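Local coordinates for protein transcriptional regulator, TetR family (PDB 2G7S) that probably binds operator DNA as a dimer through an N-terminal helix-turn-helix domain and regulates transcription, as other TetR-family proteins do, at residues P102-V105 against C106-L109; L135-V138 against L139-I143; E159-M162 against A163-G167. One frame throughout, in Å; residues are numbered along the deposited sequence. Where two conformers were deposited one is given.

Contact 1: residues P102-V105 against C106-L109; sequences PFCV and CALL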
ATOM      1  N   PRO A 102      -2.687  12.751  -3.872  1.00 11.73           N
ATOM      2  CA  PRO A 102      -2.623  12.370  -2.468  1.00 11.63           C
ATOM      3  C   PRO A 102      -2.026  10.973  -2.251  1.00  9.93           C
ATOM      4  O   PRO A 102      -2.232  10.391  -1.200  1.00 12.21           O
ATOM      5  CB  PRO A 102      -4.099  12.378  -2.028  1.00 13.21           C
ATOM      6  CG  PRO A 102      -4.791  11.825  -3.299  1.00 13.08           C
ATOM      7  CD  PRO A 102      -4.055  12.546  -4.430  1.00 14.48           C
ATOM      8  N   PHE A 103      -1.292  10.444  -3.221  1.00  9.49           N
ATOM      9  CA  PHE A 103      -0.689   9.114  -3.067  1.00  8.58           C
ATOM     10  C   PHE A 103       0.589   9.130  -3.906  1.00  8.37           C
ATOM     11  O   PHE A 103       0.609   9.762  -4.984  1.00 11.34           O
ATOM     12  CB  PHE A 103      -1.638   8.012  -3.551  1.00  8.77           C
ATOM     13  CG  PHE A 103      -1.564   6.709  -2.736  1.00  6.87           C
ATOM     14  CD1 PHE A 103      -2.492   6.416  -1.770  1.00  8.13           C
ATOM     15  CD2 PHE A 103      -0.581   5.783  -2.994  1.00  9.15           C
ATOM     16  CE1 PHE A 103      -2.465   5.237  -1.049  1.00  7.97           C
ATOM     17  CE2 PHE A 103      -0.561   4.581  -2.300  1.00  8.98           C
ATOM     18  CZ  PHE A 103      -1.465   4.322  -1.323  1.00  8.02           C
ATOM     19  N   CYS A 104       1.607   8.424  -3.469  1.00  8.35           N
ATOM     20  CA  CYS A 104       2.840   8.287  -4.236  1.00  7.53           C
ATOM     21  C   CYS A 104       2.581   7.339  -5.445  1.00  7.19           C
ATOM     22  O   CYS A 104       2.070   6.236  -5.277  1.00  7.54           O
ATOM     23  CB  CYS A 104       3.884   7.706  -3.293  1.00 10.10           C
ATOM     24  SG  CYS A 104       5.408   7.202  -4.219  1.00  8.57           S
ATOM     25  N   VAL A 105       2.936   7.786  -6.656  1.00  7.42           N
ATOM     26  CA  VAL A 105       2.790   6.960  -7.855  1.00  7.59           C
ATOM     27  C   VAL A 105       3.482   5.633  -7.679  1.00  5.90           C
ATOM     28  O   VAL A 105       2.964   4.589  -8.108  1.00  7.67           O
ATOM     29  CB  VAL A 105       3.501   7.757  -9.018  1.00 10.41           C
ATOM     30  CG1 VAL A 105       3.712   6.851 -10.247  1.00 12.97           C
ATOM     31  CG2 VAL A 105       2.734   9.032  -9.388  1.00 14.34           C
ATOM     32  N   CYS A 106       4.695   5.669  -7.089  1.00  7.29           N
ATOM     33  CA  CYS A 106       5.484   4.429  -7.027  1.00  6.50           C
ATOM     34  C   CYS A 106       4.926   3.515  -5.937  1.00  6.37           C
ATOM     35  O   CYS A 106       4.892   2.295  -6.114  1.00  7.33           O
ATOM     36  CB  CYS A 106       6.940   4.702  -6.774  1.00  7.64           C
ATOM     37  SG  CYS A 106       7.686   5.425  -8.277  1.00 10.48           S
ATOM     38  N   ALA A 107       4.468   4.072  -4.804  1.00  6.98           N
ATOM     39  CA  ALA A 107       3.903   3.207  -3.799  1.00  7.33           C
ATOM     40  C   ALA A 107       2.648   2.499  -4.359  1.00  6.85           C
ATOM     41  O   ALA A 107       2.359   1.332  -4.037  1.00  7.85           O
ATOM     42  CB  ALA A 107       3.569   4.032  -2.521  1.00  7.71           C
ATOM     43  N   LEU A 108       1.837   3.237  -5.128  1.00  6.53           N
ATOM     44  CA  LEU A 108       0.630   2.652  -5.666  1.00  6.91           C
ATOM     45  C   LEU A 108       1.003   1.543  -6.652  1.00  6.88           C
ATOM     46  O   LEU A 108       0.444   0.441  -6.625  1.00  8.26           O
ATOM     47  CB  LEU A 108      -0.302   3.770  -6.310  1.00  8.69           C
ATOM     48  CG  LEU A 108      -1.844   3.447  -6.277  1.00  9.98           C
ATOM     49  CD1 LEU A 108      -2.652   4.692  -6.619  1.00 12.81           C
ATOM     50  CD2 LEU A 108      -2.328   2.269  -7.055  1.00 17.99           C
ATOM     51  N   LEU A 109       1.892   1.872  -7.598  1.00  6.47           N
ATOM     52  CA  LEU A 109       2.259   0.856  -8.590  1.00  5.95           C
ATOM     53  C   LEU A 109       2.890  -0.365  -7.900  1.00  6.44           C
ATOM     54  O   LEU A 109       2.758  -1.457  -8.429  1.00  7.71           O
ATOM     55  CB  LEU A 109       3.236   1.436  -9.601  1.00  7.13           C
ATOM     56  CG  LEU A 109       2.600   2.415 -10.604  1.00  8.72           C
ATOM     57  CD1 LEU A 109       3.679   3.173 -11.385  1.00 10.02           C
ATOM     58  CD2 LEU A 109       1.658   1.707 -11.625  1.00 11.99           C
TER

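Contact 2: residues L135-V138 against L139-I143; sequences LTAV and LERGI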
ATOM      1  N   LEU A 135      16.517   8.255   3.186  1.00  6.81           N
ATOM      2  CA  LEU A 135      16.128   8.206   4.611  1.00  6.79           C
ATOM      3  C   LEU A 135      17.280   7.623   5.455  1.00  5.97           C
ATOM      4  O   LEU A 135      17.500   8.050   6.590  1.00  7.40           O
ATOM      5  CB  LEU A 135      14.862   7.312   4.758  1.00  7.13           C
ATOM      6  CG  LEU A 135      13.603   7.929   4.160  1.00  6.53           C
ATOM      7  CD1 LEU A 135      12.550   6.832   4.099  1.00  8.49           C
ATOM      8  CD2 LEU A 135      13.090   9.119   5.033  1.00  9.27           C
ATOM      9  N   THR A 136      17.956   6.617   4.927  1.00  6.73           N
ATOM     10  CA  THR A 136      19.064   6.000   5.669  1.00  6.20           C
ATOM     11  C   THR A 136      20.133   7.052   5.935  1.00  6.86           C
ATOM     12  O   THR A 136      20.652   7.154   7.046  1.00  8.09           O
ATOM     13  CB  THR A 136      19.674   4.794   4.858  1.00  6.94           C
ATOM     14  OG1 THR A 136      18.689   3.761   4.746  1.00  7.71           O
ATOM     15  CG2 THR A 136      20.952   4.215   5.541  1.00  8.06           C
ATOM     16  N   ALA A 137      20.477   7.827   4.900  1.00  7.32           N
ATOM     17  CA  ALA A 137      21.501   8.869   5.069  1.00  7.93           C
ATOM     18  C   ALA A 137      21.046   9.953   6.057  1.00  7.78           C
ATOM     19  O   ALA A 137      21.889  10.427   6.854  1.00  9.92           O
ATOM     20  CB  ALA A 137      21.905   9.435   3.732  1.00  9.03           C
ATOM     21  N   VAL A 138      19.776  10.360   6.040  1.00  7.78           N
ATOM     22  CA  VAL A 138      19.300  11.358   6.986  1.00  8.00           C
ATOM     23  C   VAL A 138      19.417  10.771   8.394  1.00  8.12           C
ATOM     24  O   VAL A 138      19.910  11.474   9.336  1.00  8.52           O
ATOM     25  CB  VAL A 138      17.825  11.691   6.727  1.00  9.19           C
ATOM     26  CG1 VAL A 138      17.262  12.617   7.845  1.00 11.31           C
ATOM     27  CG2 VAL A 138      17.714  12.343   5.329  1.00 12.72           C
ATOM     28  N   LEU A 139      18.979   9.510   8.598  1.00  7.50           N
ATOM     29  CA  LEU A 139      19.073   8.937   9.941  1.00  7.09           C
ATOM     30  C   LEU A 139      20.562   8.847  10.414  1.00  7.41           C
ATOM     31  O   LEU A 139      20.868   9.086  11.583  1.00  8.01           O
ATOM     32  CB  LEU A 139      18.388   7.552   9.948  1.00  8.34           C
ATOM     33  CG  LEU A 139      16.855   7.685   9.798  1.00  6.68           C
ATOM     34  CD1 LEU A 139      16.341   6.338   9.415  1.00 10.06           C
ATOM     35  CD2 LEU A 139      16.219   8.104  11.123  1.00  9.73           C
ATOM     36  N   GLU A 140      21.428   8.463   9.481  1.00  7.49           N
ATOM     37  CA  GLU A 140      22.858   8.336   9.844  1.00  8.50           C
ATOM     38  C   GLU A 140      23.381   9.701  10.280  1.00  8.57           C
ATOM     39  O   GLU A 140      24.152   9.775  11.264  1.00 10.09           O
ATOM     40  CB  GLU A 140      23.670   7.837   8.648  1.00  8.85           C
ATOM     41  CG  GLU A 140      23.459   6.373   8.403  1.00  9.89           C
ATOM     42  CD  GLU A 140      24.017   5.927   7.041  1.00 10.86           C
ATOM     43  OE1 GLU A 140      24.046   6.736   6.076  1.00 11.50           O
ATOM     44  OE2 GLU A 140      24.442   4.725   6.959  1.00 11.20           O
ATOM     45  N   ARG A 141      23.058  10.779   9.527  1.00  8.32           N
ATOM     46  CA  ARG A 141      23.525  12.138   9.921  1.00  9.67           C
ATOM     47  C   ARG A 141      22.941  12.478  11.270  1.00  9.11           C
ATOM     48  O   ARG A 141      23.576  13.160  12.101  1.00 11.36           O
ATOM     49  CB  ARG A 141      23.110  13.147   8.910  1.00 10.92           C
ATOM     50  CG  ARG A 141      23.887  12.935   7.576  1.00 11.99           C
ATOM     51  CD  ARG A 141      23.723  14.179   6.655  1.00 15.17           C
ATOM     52  NE  ARG A 141      22.342  14.522   6.378  1.00 19.30           N
ATOM     53  CZ  ARG A 141      21.651  13.999   5.324  1.00 18.58           C
ATOM     54  NH1 ARG A 141      22.207  13.108   4.464  1.00 17.65           N
ATOM     55  NH2 ARG A 141      20.388  14.385   5.121  1.00 16.77           N
ATOM     56  N   GLY A 142      21.694  12.089  11.529  1.00  8.72           N
ATOM     57  CA  GLY A 142      21.145  12.387  12.847  1.00  9.65           C
ATOM     58  C   GLY A 142      21.907  11.710  13.967  1.00 10.20           C
ATOM     59  O   GLY A 142      22.126  12.318  15.048  1.00 12.60           O
ATOM     60  N   ILE A 143      22.309  10.458  13.752  1.00 10.54           N
ATOM     61  CA  ILE A 143      23.197   9.813  14.743  1.00 10.42           C
ATOM     62  C   ILE A 143      24.538  10.541  14.823  1.00 11.42           C
ATOM     63  O   ILE A 143      25.016  10.825  15.919  1.00 13.02           O
ATOM     64  CB  ILE A 143      23.427   8.349  14.369  1.00 11.11           C
ATOM     65  CG1 ILE A 143      22.133   7.516  14.576  1.00 12.69           C
ATOM     66  CG2 ILE A 143      24.598   7.764  15.202  1.00 13.51           C
ATOM     67  CD1 ILE A 143      21.733   7.350  16.019  1.00 17.22           C
TER
HETATM   68  O   HOH W   1      25.042   9.373   5.977  1.00 16.47           O

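Contact 3: residues E159-M162 against A163-G167; sequences EIFM and ATVHG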
ATOM      1  N   GLU A 159      13.849   1.631   6.471  1.00  6.55           N
ATOM      2  CA  GLU A 159      12.875   0.728   5.900  1.00  6.96           C
ATOM      3  C   GLU A 159      11.573   0.740   6.681  1.00  7.06           C
ATOM      4  O   GLU A 159      10.468   0.711   6.070  1.00  6.88           O
ATOM      5  CB  GLU A 159      13.460  -0.687   5.822  1.00  8.49           C
ATOM      6  CG  GLU A 159      14.551  -0.876   4.774  1.00  8.16           C
ATOM      7  CD  GLU A 159      13.994  -0.871   3.348  1.00  9.70           C
ATOM      8  OE1 GLU A 159      12.890  -1.449   3.132  1.00 11.92           O
ATOM      9  OE2 GLU A 159      14.714  -0.370   2.483  1.00 10.82           O
ATOM     10  N   ILE A 160      11.654   0.843   8.029  1.00  6.57           N
ATOM     11  CA  ILE A 160      10.414   0.985   8.830  1.00  5.94           C
ATOM     12  C   ILE A 160       9.754   2.317   8.522  1.00  6.34           C
ATOM     13  O   ILE A 160       8.512   2.381   8.362  1.00  6.54           O
ATOM     14  CB  ILE A 160      10.764   0.816  10.314  1.00  6.52           C
ATOM     15  CG1 ILE A 160      11.149  -0.658  10.617  1.00  7.95           C
ATOM     16  CG2 ILE A 160       9.615   1.293  11.217  1.00  8.53           C
ATOM     17  CD1 ILE A 160      11.981  -0.824  11.876  1.00 11.03           C
ATOM     18  N   PHE A 161      10.519   3.393   8.499  0.50  6.45           N
ATOM     19  CA  PHE A 161       9.831   4.679   8.285  0.50  5.83           C
ATOM     20  C   PHE A 161       9.210   4.751   6.873  0.50  5.70           C
ATOM     21  O   PHE A 161       8.116   5.325   6.689  0.50  5.42           O
ATOM     22  CB  PHE A 161      10.851   5.788   8.520  0.50  6.14           C
ATOM     23  CG  PHE A 161      10.267   7.164   8.411  0.50  5.41           C
ATOM     24  CD1 PHE A 161       9.483   7.663   9.442  0.50  8.54           C
ATOM     25  CD2 PHE A 161      10.545   7.974   7.303  0.50  7.79           C
ATOM     26  CE1 PHE A 161       8.914   8.949   9.326  0.50 10.77           C
ATOM     27  CE2 PHE A 161      10.010   9.258   7.198  0.50 10.56           C
ATOM     28  CZ  PHE A 161       9.212   9.748   8.244  0.50 10.65           C
HETATM   29  N   MSE A 162       9.885   4.221   5.861  1.00  6.16           N
HETATM   30  CA  MSE A 162       9.288   4.246   4.514  1.00  6.59           C
HETATM   31  C   MSE A 162       8.032   3.400   4.497  1.00  5.99           C
HETATM   32  O   MSE A 162       6.993   3.819   3.909  1.00  6.39           O
HETATM   33  CB  MSE A 162      10.332   3.676   3.498  1.00  7.49           C
HETATM   34  CG  MSE A 162       9.734   3.691   2.073  1.00  8.13           C
HETATM   35 SE   MSE A 162      11.080   3.393   0.707  0.80 11.39          SE
HETATM   36  CE  MSE A 162      11.460   1.522   1.130  1.00  9.82           C
ATOM     37  N   ALA A 163       8.031   2.212   5.114  1.00  6.02           N
ATOM     38  CA  ALA A 163       6.861   1.354   5.127  1.00  5.54           C
ATOM     39  C   ALA A 163       5.717   2.052   5.890  1.00  5.75           C
ATOM     40  O   ALA A 163       4.530   1.924   5.547  1.00  5.99           O
ATOM     41  CB  ALA A 163       7.180   0.017   5.756  1.00  6.76           C
ATOM     42  N   THR A 164       6.061   2.741   6.979  1.00  6.10           N
ATOM     43  CA  THR A 164       5.026   3.458   7.770  1.00  6.63           C
ATOM     44  C   THR A 164       4.403   4.554   6.929  1.00  5.05           C
ATOM     45  O   THR A 164       3.171   4.721   6.965  1.00  6.55           O
ATOM     46  CB  THR A 164       5.661   4.032   9.050  1.00  7.70           C
ATOM     47  OG1 THR A 164       6.279   2.912   9.787  1.00  9.76           O
ATOM     48  CG2 THR A 164       4.600   4.634   9.912  1.00 10.29           C
ATOM     49  N   VAL A 165       5.201   5.304   6.171  1.00  5.63           N
ATOM     50  CA  VAL A 165       4.687   6.352   5.275  1.00  5.79           C
ATOM     51  C   VAL A 165       3.739   5.720   4.243  1.00  4.87           C
ATOM     52  O   VAL A 165       2.645   6.272   4.007  1.00  5.90           O
ATOM     53  CB  VAL A 165       5.891   7.093   4.617  1.00  6.43           C
ATOM     54  CG1 VAL A 165       5.509   7.875   3.423  1.00  7.66           C
ATOM     55  CG2 VAL A 165       6.610   8.003   5.669  1.00  7.65           C
ATOM     56  N   HIS A 166       4.199   4.638   3.587  1.00  5.25           N
ATOM     57  CA  HIS A 166       3.346   4.064   2.552  1.00  4.94           C
ATOM     58  C   HIS A 166       2.064   3.464   3.174  1.00  4.89           C
ATOM     59  O   HIS A 166       0.964   3.585   2.574  1.00  5.59           O
ATOM     60  CB  HIS A 166       4.112   3.001   1.832  1.00  5.31           C
ATOM     61  CG  HIS A 166       5.218   3.565   1.013  1.00  6.01           C
ATOM     62  ND1 HIS A 166       6.296   2.800   0.612  1.00  6.72           N
ATOM     63  CD2 HIS A 166       5.409   4.803   0.488  1.00  5.99           C
ATOM     64  CE1 HIS A 166       7.119   3.559  -0.137  1.00  6.93           C
ATOM     65  NE2 HIS A 166       6.605   4.788  -0.220  1.00  6.84           N
ATOM     66  N   GLY A 167       2.175   2.878   4.371  1.00  5.03           N
ATOM     67  CA  GLY A 167       0.996   2.323   4.989  1.00  4.95           C
ATOM     68  C   GLY A 167       0.084   3.456   5.457  1.00  5.53           C
ATOM     69  O   GLY A 167      -1.157   3.258   5.530  1.00  6.04           O
TER

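Contact 1: residues P102-V105 against C106-L109
Cys104 and Ala107 face each other where an extended piece of loop turns into helix 105-110: Phe103 and Cys104 still have extended backbone angles, and Val105 is the first residue in helical ones. Two i to i+4 bonds start the helix, Leu108 N to Cys104 O at 3.0 Å and Leu109 N to Val105 O at 3.0 Å, both nearly straight. Cys104 is the N-cap. With its sulfur trans to the backbone N (chi1 170°), the side chain reaches forward over the first turn, and Ala107 N points at SG over 3.3 Å; that sulfur's position is less sure, so the capping bond is doubtful. The short helix belongs to the all-helical C-terminal domain, the part that in TetR-family regulators usually binds ligand and dimerises; it packs against helices 52-77, 118-144 and 154-173, and Phe103 and Val105 also touch Ile22 of helix 6-24. Phe103 leans its ring obliquely on the turn, CD2 lying 3.9 Å from Leu108 CB, and the two side chains cross at about a right angle. Val105 and Leu109 run side by side, with Val105 CG1 3.9 Å from Leu109 CD1. Ala107 also packs on Leu170 of the second subunit.

Contact 2: residues L135-V138 against L139-I143
Arg141 leaves the helix with CG trans to its carbonyl carbon (chi1 -69°) and then bends at chi3 (-56°), which turns the guanidinium back over the preceding turn, above Ala137 and Val138. One face of this flat group lies over the backbone there: Ala137 O sits 3.5 Å from its plane and Val138 CA 3.7 Å, both displaced toward the rim. NH2 comes within 3.4 Å of Val138 CG2, the methyl that lies beside its own backbone N. NH1 lies 3.8 Å from Ala137 CB. Ala137 O accepts the helical bond from Arg141 N at 2.9 Å; it lies over the guanidinium's face, so the meeting with the side chain is packing and not a hydrogen bond.

Glu140 also turns back toward the previous turn, on another side of the helix. Its CG comes 3.2 Å from Thr136 O, and the carboxylate lies against the methyl of Thr136, with OE2 3.8 Å from CG2. A water donates to Glu140 OE1 at 2.8 Å and, weakly, to Ala137 O, linking the carboxylate to the helix backbone. The hydroxyl of Thr136 is engaged elsewhere, with Ser132 O one turn earlier.

All of this lies near the C-terminal end of helix 118-144, in the C-terminal domain. Arg141 NH2 bonds to Gln84 of helix 81-98, against which Val138 also packs, while Thr136 and Glu140 face the start of helix 154-173.

Contact 3: residues E159-M162 against A163-G167
Helix 154-173 belongs to the dimer interface of this TetR-family protein, and in its middle turns Thr164 hooks back onto Ile160. Thr164 OG1 donates to Ile160 O over 2.7 Å while Thr164 N gives the helical bond to the same oxygen at 2.8 Å. The two donors arrive from opposite faces of the carbonyl plane, the hydroxyl standing 40° out of it. The hydroxyl gets there because OG1 lies beside its own backbone N (chi1 -57°), facing the turn before.

Around the helix, Val165 sets its CG2 methyl over one face of the Phe161 ring, 4.1 Å from the centroid and 18° off the normal, a CH-pi contact in the conformer described; Phe161 has a second, so this is doubtful. On another side His166 lays its imidazole over the carbonyl of Met162, whose oxygen is 3.3 Å from the ring plane. The selenomethionine chain at 162 runs past the same ring, its CG 3.4 Å from His166 CE1 and its selenium approaching obliquely.

Phe161 and Val165 pack within their own subunit on helices 81-98 and 180-192; Thr164 packs on Thr164 of the second subunit, and Glu159 bonds to His175 of that chain as well as to Ser132. Because OG1 gives its hydrogen to Ile160 O, Thr164 probably presents its methyl or the accepting side of the hydroxyl at the interface.

How the contacts relate
Along the chain the three contacts come in series, none nested or crossing, and each is local, contact 1 at the first turn of its helix, contacts 2 and 3 over about two turns. Contact 1 starts helix 105-110 after the loop that leaves helix 81-98; contact 2 lies toward the end of helix 118-144, its centre about 24 Å from that of contact 1. Contact 3, on helix 154-173, meets both. Ala107 CB packs on His166 CD2 at 3.6 Å, and Leu135 CD1 on Met162 CB at 3.9 Å. Helix 154-173 thus joins the short helix near the chain's centre to the later half of helix 118-144, and contacts 1 and 3 both touch the second subunit.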